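Local coordinates for serine acetyltransferase (Entamoeba histolytica, PDB 3Q1X), which probably catalyses the transfer of an acetyl group to the hydroxyl of L-serine, a step of cysteine biosynthesis, and binds L-serine, at residues M1-L12 / V89-P97. Numbering follows the deposited sequence.
Sequences MDNYIYSIAHQL and VMAILEKLP
Val89 meets the first residue of the chain: Val89 CG1, a methyl of a branched side chain, lies 3.9 Å from Met1 SD of a flexible thioether. Met90, the next residue, reaches across: its chain is bent at both chi2 and chi3, which carries sulfur and methyl from a bond that does not aim at helix 2-18 to the Tyr4 ring. Met90 SD lies 4.8 Å from the centroid of that ring, oblique to its normal, in a Met-aromatic contact, while Met90 CE rests 3.7 Å from Tyr4 CD2. Such an unbranched, pliable side chain can follow the contour of a ring.

Leu93 is the central apolar residue. Its CB packs obliquely on Tyr4, and Leu93 CD1 comes within 3.8 Å of Ile5 CG1. Ile8 leans on the Leu93 carbonyl, to which CG1, CG2 and CD1 all lie close, and its CG1 also sits over one face of the Tyr4 ring, displaced toward the rim. Tyr4 spans the gap because chi1 of -162° swings its ring away from its own backbone N; Tyr4 OH ends 3.3 Å from Glu94 CA. Met90 O and Glu94 N lie at the ring's edge, near its plane, and Glu94 is exposed, as suits a carboxylate.

Leu96 offers CB to Ile8 CG2 and to Leu12. Pro97, lacking an N-H, leaves the preceding turn without its bond and kinks the helix; its compact ring is met by the Gln11 amide, Gln11 OE1 lying 3.4 Å from Pro97 CG.

The axes of segments 2-12 and 89-97 approach to 9.5 Å at 18°, nearly parallel, and the two are joined mainly by apolar contacts, with no hydrogen bond between them. They belong to the helical part of the subunit, apart from its left-handed beta-helix: helix 59-79 packs on Met1, Ile5 and Leu96, helix 36-45 on Leu12 and Leu96, and helix 128-144 on Ala91, Ile92, Lys95 and Leu96.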
loop_
_atom_site.group_PDB
_atom_site.type_symbol
_atom_site.label_atom_id
_atom_site.label_comp_id
_atom_site.label_asym_id
_atom_site.label_seq_id
_atom_site.Cartn_x
_atom_site.Cartn_y
_atom_site.Cartn_z
ATOM N N MET A 1 34.953 -1.133 14.190
ATOM C CA MET A 1 33.751 -1.730 13.525
ATOM C C MET A 1 34.055 -2.364 12.158
ATOM O O MET A 1 33.436 -3.366 11.788
ATOM C CB MET A 1 32.637 -0.682 13.407
ATOM C CG MET A 1 31.247 -1.244 13.075
ATOM S SD MET A 1 29.909 -0.027 13.199
ATOM C CE MET A 1 30.672 1.427 12.468
ATOM N N ASP A 2 35.007 -1.800 11.410
ATOM C CA ASP A 2 35.353 -2.349 10.093
ATOM C C ASP A 2 35.928 -3.769 10.159
ATOM O O ASP A 2 35.693 -4.580 9.258
ATOM C CB ASP A 2 36.305 -1.420 9.335
ATOM C CG ASP A 2 35.654 -0.093 8.961
ATOM O OD1 ASP A 2 34.715 -0.080 8.125
ATOM O OD2 ASP A 2 36.096 0.942 9.494
ATOM N N ASN A 3 36.666 -4.069 11.228
ATOM C CA ASN A 3 37.232 -5.406 11.412
ATOM C C ASN A 3 36.157 -6.433 11.755
ATOM O O ASN A 3 36.223 -7.575 11.294
ATOM C CB ASN A 3 38.356 -5.392 12.452
ATOM C CG ASN A 3 39.556 -4.556 12.009
ATOM O OD1 ASN A 3 39.779 -4.355 10.818
ATOM N ND2 ASN A 3 40.333 -4.068 12.973
ATOM N N TYR A 4 35.162 -6.011 12.539
ATOM C CA TYR A 4 33.999 -6.850 12.845
ATOM C C TYR A 4 33.153 -7.077 11.590
ATOM O O TYR A 4 32.659 -8.176 11.372
ATOM C CB TYR A 4 33.157 -6.241 13.984
ATOM C CG TYR A 4 32.199 -7.216 14.651
ATOM C CD1 TYR A 4 32.665 -8.394 15.238
ATOM C CD2 TYR A 4 30.824 -6.954 14.706
ATOM C CE1 TYR A 4 31.793 -9.293 15.852
ATOM C CE2 TYR A 4 29.938 -7.858 15.335
ATOM C CZ TYR A 4 30.437 -9.023 15.894
ATOM O OH TYR A 4 29.600 -9.923 16.514
ATOM N N ILE A 5 33.017 -6.043 10.762
ATOM C CA ILE A 5 32.317 -6.149 9.473
ATOM C C ILE A 5 32.999 -7.182 8.589
ATOM O O ILE A 5 32.332 -8.067 8.054
ATOM C CB ILE A 5 32.230 -4.787 8.722
ATOM C CG1 ILE A 5 31.217 -3.868 9.407
ATOM C CG2 ILE A 5 31.843 -4.988 7.252
ATOM C CD1 ILE A 5 31.301 -2.407 8.990
ATOM N N TYR A 6 34.325 -7.087 8.467
ATOM C CA TYR A 6 35.073 -8.073 7.689
ATOM C C TYR A 6 34.789 -9.512 8.150
ATOM O O TYR A 6 34.602 -10.406 7.316
ATOM C CB TYR A 6 36.594 -7.830 7.701
ATOM C CG TYR A 6 37.272 -9.093 7.230
ATOM C CD1 TYR A 6 37.412 -9.369 5.868
ATOM C CD2 TYR A 6 37.663 -10.074 8.138
ATOM C CE1 TYR A 6 37.975 -10.562 5.434
ATOM C CE2 TYR A 6 38.220 -11.282 7.706
ATOM C CZ TYR A 6 38.377 -11.513 6.357
ATOM O OH TYR A 6 38.930 -12.700 5.940
ATOM N N SER A 7 34.775 -9.729 9.468
ATOM C CA SER A 7 34.573 -11.072 10.030
ATOM C C SER A 7 33.166 -11.582 9.770
ATOM O O SER A 7 32.977 -12.758 9.458
ATOM C CB SER A 7 34.870 -11.107 11.532
ATOM O OG SER A 7 33.796 -10.577 12.305
ATOM N N ILE A 8 32.189 -10.687 9.907
ATOM C CA ILE A 8 30.793 -11.040 9.666
ATOM C C ILE A 8 30.553 -11.298 8.174
ATOM O O ILE A 8 29.878 -12.261 7.819
ATOM C CB ILE A 8 29.806 -9.982 10.259
ATOM C CG1 ILE A 8 29.908 -9.930 11.798
ATOM C CG2 ILE A 8 28.360 -10.238 9.820
ATOM C CD1 ILE A 8 29.592 -11.236 12.533
ATOM N N ALA A 9 31.119 -10.461 7.305
ATOM C CA ALA A 9 31.004 -10.665 5.856
ATOM C C ALA A 9 31.675 -11.957 5.405
ATOM O O ALA A 9 31.206 -12.614 4.477
ATOM C CB ALA A 9 31.580 -9.486 5.094
ATOM N N HIS A 10 32.781 -12.308 6.063
ATOM C CA HIS A 10 33.443 -13.582 5.802
ATOM C C HIS A 10 32.528 -14.770 6.128
ATOM O O HIS A 10 32.416 -15.693 5.320
ATOM C CB HIS A 10 34.767 -13.697 6.561
ATOM C CG HIS A 10 35.434 -15.026 6.385
ATOM N ND1 HIS A 10 36.043 -15.402 5.207
ATOM C CD2 HIS A 10 35.560 -16.081 7.226
ATOM C CE1 HIS A 10 36.525 -16.626 5.334
ATOM N NE2 HIS A 10 36.246 -17.060 6.549
ATOM N N GLN A 11 31.891 -14.740 7.302
ATOM C CA GLN A 11 30.972 -15.802 7.733
ATOM C C GLN A 11 29.767 -15.931 6.793
ATOM O O GLN A 11 29.450 -17.030 6.340
ATOM C CB GLN A 11 30.516 -15.607 9.189
ATOM C CG GLN A 11 29.463 -16.629 9.632
ATOM C CD GLN A 11 29.233 -16.677 11.134
ATOM O OE1 GLN A 11 29.643 -15.783 11.876
ATOM N NE2 GLN A 11 28.544 -17.724 11.585
ATOM N N LEU A 12 29.124 -14.803 6.499
ATOM C CA LEU A 12 28.002 -14.749 5.553
ATOM C C LEU A 12 28.393 -15.272 4.163
ATOM O O LEU A 12 27.610 -15.967 3.505
ATOM C CB LEU A 12 27.456 -13.320 5.456
ATOM C CG LEU A 12 26.666 -12.758 6.646
ATOM C CD1 LEU A 12 26.403 -11.265 6.453
ATOM C CD2 LEU A 12 25.354 -13.498 6.887
ATOM N N VAL A 89 24.453 -1.180 16.295
ATOM C CA VAL A 89 24.894 -1.686 14.994
ATOM C C VAL A 89 25.845 -2.872 15.153
ATOM O O VAL A 89 25.864 -3.778 14.316
ATOM C CB VAL A 89 25.524 -0.576 14.125
ATOM C CG1 VAL A 89 26.161 -1.152 12.880
ATOM C CG2 VAL A 89 24.458 0.436 13.725
ATOM N N MET A 90 26.626 -2.861 16.226
ATOM C CA MET A 90 27.438 -4.029 16.569
ATOM C C MET A 90 26.535 -5.231 16.869
ATOM O O MET A 90 26.847 -6.347 16.459
ATOM C CB MET A 90 28.390 -3.734 17.737
ATOM C CG MET A 90 29.568 -2.812 17.371
ATOM S SD MET A 90 30.719 -3.415 16.117
ATOM C CE MET A 90 31.866 -4.343 17.121
ATOM N N ALA A 91 25.405 -4.979 17.538
ATOM C CA ALA A 91 24.386 -6.001 17.807
ATOM C C ALA A 91 23.718 -6.549 16.548
ATOM O O ALA A 91 23.482 -7.756 16.441
ATOM C CB ALA A 91 23.350 -5.478 18.746
ATOM N N ILE A 92 23.392 -5.671 15.603
ATOM C CA ILE A 92 22.897 -6.120 14.295
ATOM C C ILE A 92 23.929 -7.028 13.609
ATOM O O ILE A 92 23.623 -8.165 13.225
ATOM C CB ILE A 92 22.551 -4.936 13.349
ATOM C CG1 ILE A 92 21.356 -4.146 13.875
ATOM C CG2 ILE A 92 22.218 -5.445 11.955
ATOM C CD1 ILE A 92 21.235 -2.744 13.295
ATOM N N LEU A 93 25.153 -6.518 13.467
ATOM C CA LEU A 93 26.234 -7.287 12.855
ATOM C C LEU A 93 26.372 -8.677 13.484
ATOM O O LEU A 93 26.403 -9.687 12.764
ATOM C CB LEU A 93 27.556 -6.506 12.903
ATOM C CG LEU A 93 27.720 -5.386 11.869
ATOM C CD1 LEU A 93 28.835 -4.434 12.276
ATOM C CD2 LEU A 93 27.960 -5.942 10.461
ATOM N N GLU A 94 26.415 -8.718 14.817
ATOM C CA GLU A 94 26.454 -9.969 15.583
ATOM C C GLU A 94 25.394 -10.985 15.152
ATOM O O GLU A 94 25.701 -12.167 14.987
ATOM C CB GLU A 94 26.296 -9.674 17.072
ATOM C CG GLU A 94 26.547 -10.877 17.972
ATOM C CD GLU A 94 26.152 -10.631 19.421
ATOM O OE1 GLU A 94 25.957 -9.457 19.819
ATOM O OE2 GLU A 94 26.036 -11.620 20.174
ATOM N N LYS A 95 24.162 -10.507 14.962
ATOM C CA LYS A 95 23.020 -11.367 14.643
ATOM C C LYS A 95 22.853 -11.714 13.164
ATOM O O LYS A 95 22.011 -12.540 12.829
ATOM C CB LYS A 95 21.719 -10.717 15.143
ATOM C CG LYS A 95 21.567 -10.664 16.654
ATOM C CD LYS A 95 21.005 -11.963 17.223
ATOM C CE LYS A 95 21.041 -11.923 18.736
ATOM N NZ LYS A 95 22.430 -12.084 19.265
ATOM N N LEU A 96 23.627 -11.100 12.267
ATOM C CA LEU A 96 23.370 -11.300 10.823
ATOM C C LEU A 96 23.475 -12.755 10.338
ATOM O O LEU A 96 22.649 -13.187 9.514
ATOM C CB LEU A 96 24.207 -10.350 9.946
ATOM C CG LEU A 96 23.808 -8.878 10.061
ATOM C CD1 LEU A 96 24.752 -8.006 9.237
ATOM C CD2 LEU A 96 22.364 -8.649 9.624
ATOM N N PRO A 97 24.463 -13.518 10.838
ATOM C CA PRO A 97 24.474 -14.941 10.451
ATOM C C PRO A 97 23.225 -15.711 10.901
ATOM O O PRO A 97 22.668 -16.474 10.102
ATOM C CB PRO A 97 25.737 -15.485 11.131
ATOM C CG PRO A 97 26.627 -14.299 11.235
ATOM C CD PRO A 97 25.704 -13.144 11.546
#